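Local coordinates for anthranilate-CoA ligase (Stigmatella aurantiaca, PDB 4WV3), which belongs to the ANL superfamily, with a large AMP-binding-enzyme domain joined to a smaller C-terminal domain, at residues E470-I473 / R474-D478. Residues are numbered along the deposited sequence; the frame is centred on the assembly and turned at random.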
loop_
_atom_site.group_PDB
_atom_site.type_symbol
_atom_site.label_atom_id
_atom_site.label_comp_id
_atom_site.label_asym_id
_atom_site.label_seq_id
_atom_site.Cartn_x
_atom_site.Cartn_y
_atom_site.Cartn_z
ATOM N N GLU A 470 -4.881 -29.047 23.600
ATOM C CA GLU A 470 -4.555 -30.326 22.984
ATOM C C GLU A 470 -5.510 -30.621 21.830
ATOM O O GLU A 470 -5.129 -31.237 20.835
ATOM C CB GLU A 470 -4.620 -31.440 24.031
ATOM C CG GLU A 470 -3.825 -32.685 23.681
ATOM C CD GLU A 470 -3.694 -33.630 24.861
ATOM O OE1 GLU A 470 -4.021 -33.213 25.994
ATOM O OE2 GLU A 470 -3.269 -34.786 24.657
ATOM N N ALA A 471 -6.750 -30.163 21.970
ATOM C CA ALA A 471 -7.761 -30.358 20.938
ATOM C C ALA A 471 -7.525 -29.436 19.747
ATOM O O ALA A 471 -7.646 -29.856 18.597
ATOM C CB ALA A 471 -9.152 -30.138 21.514
ATOM N N LEU A 472 -7.187 -28.180 20.032
ATOM C CA LEU A 472 -6.994 -27.173 18.993
ATOM C C LEU A 472 -5.893 -27.562 18.011
ATOM O O LEU A 472 -6.065 -27.447 16.798
ATOM C CB LEU A 472 -6.678 -25.812 19.615
ATOM C CG LEU A 472 -6.560 -24.649 18.629
ATOM C CD1 LEU A 472 -7.907 -24.359 17.984
ATOM C CD2 LEU A 472 -6.008 -23.411 19.314
ATOM N N ILE A 473 -4.761 -28.015 18.544
ATOM C CA ILE A 473 -3.653 -28.477 17.719
ATOM C C ILE A 473 -4.108 -29.634 16.839
ATOM O O ILE A 473 -3.781 -29.697 15.653
ATOM C CB ILE A 473 -2.462 -28.938 18.581
ATOM C CG1 ILE A 473 -1.992 -27.804 19.494
ATOM C CG2 ILE A 473 -1.320 -29.424 17.702
ATOM C CD1 ILE A 473 -0.841 -28.185 20.397
ATOM N N ARG A 474 -4.876 -30.541 17.430
ATOM C CA ARG A 474 -5.401 -31.698 16.717
ATOM C C ARG A 474 -6.384 -31.281 15.624
ATOM O O ARG A 474 -6.366 -31.832 14.523
ATOM C CB ARG A 474 -6.065 -32.664 17.701
ATOM C CG ARG A 474 -6.694 -33.888 17.063
ATOM C CD ARG A 474 -7.109 -34.896 18.123
ATOM N NE ARG A 474 -7.885 -34.274 19.192
ATOM C CZ ARG A 474 -7.674 -34.483 20.488
ATOM N NH1 ARG A 474 -6.709 -35.303 20.882
ATOM N NH2 ARG A 474 -8.428 -33.873 21.392
ATOM N N GLN A 475 -7.233 -30.304 15.931
ATOM C CA GLN A 475 -8.203 -29.795 14.965
ATOM C C GLN A 475 -7.511 -29.152 13.768
ATOM O O GLN A 475 -7.858 -29.425 12.619
ATOM C CB GLN A 475 -9.149 -28.786 15.622
ATOM C CG GLN A 475 -10.097 -29.389 16.645
ATOM C CD GLN A 475 -11.017 -28.356 17.264
ATOM O OE1 GLN A 475 -11.233 -27.282 16.700
ATOM N NE2 GLN A 475 -11.564 -28.673 18.432
ATOM N N ILE A 476 -6.534 -28.294 14.046
ATOM C CA ILE A 476 -5.766 -27.634 12.997
ATOM C C ILE A 476 -4.981 -28.659 12.184
ATOM O O ILE A 476 -4.876 -28.552 10.960
ATOM C CB ILE A 476 -4.806 -26.577 13.583
ATOM C CG1 ILE A 476 -5.600 -25.449 14.244
ATOM C CG2 ILE A 476 -3.897 -26.011 12.506
ATOM C CD1 ILE A 476 -4.735 -24.344 14.813
ATOM N N THR A 477 -4.443 -29.662 12.872
ATOM C CA THR A 477 -3.697 -30.732 12.219
ATOM C C THR A 477 -4.589 -31.536 11.278
ATOM O O THR A 477 -4.228 -31.783 10.128
ATOM C CB THR A 477 -3.061 -31.684 13.250
ATOM O OG1 THR A 477 -2.175 -30.947 14.100
ATOM C CG2 THR A 477 -2.284 -32.790 12.553
ATOM N N ASP A 478 -5.756 -31.939 11.772
ATOM C CA ASP A 478 -6.691 -32.726 10.974
ATOM C C ASP A 478 -7.280 -31.911 9.827
ATOM O O ASP A 478 -7.664 -32.462 8.795
ATOM C CB ASP A 478 -7.810 -33.292 11.852
ATOM C CG ASP A 478 -7.293 -34.243 12.914
ATOM O OD1 ASP A 478 -6.159 -34.746 12.762
ATOM O OD2 ASP A 478 -8.022 -34.489 13.899
#
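Glu470 accepts a weak hydrogen bond from Arg474 at the start of helix 470-483, its O lying 3.5 Å from Arg474 N, and the same oxygen stands over one face of the Arg474 guanidinium. A bend at chi3 (49°) folds the arginine chain back along the first turn. Glu470 OE2 and Arg474 NH1 do not touch at 5.1 Å, so attraction between the opposite charges is probably modest. Ala471 is flanked by two long side chains: its CB lies 3.8 Å from Arg474 NH2, while Gln475 brings its CG beside the Ala471 carbonyl oxygen, which also receives Gln475 N at 2.7 Å. Gln475 OE1 is hydrogen-bonded to His436 NE2. Leu472 bonds through its O to Ile476 N almost straight (171°), and its CG meets Ile476 CD1 at 4.2 Å. Ile473 O takes two donors from Thr477, the backbone N at 2.9 Å and OG1 at 2.6 Å, from opposite faces of the carbonyl plane. Thr477 OG1, beside its own backbone N (chi1 -59°), points back to this carbonyl of the preceding turn. In this beta-alpha-beta unit of the C-terminal domain, Leu472 and Ile476 pack the helix against Leu462 and Ile460 of strand 454-462 and Phe495 of strand 492-496.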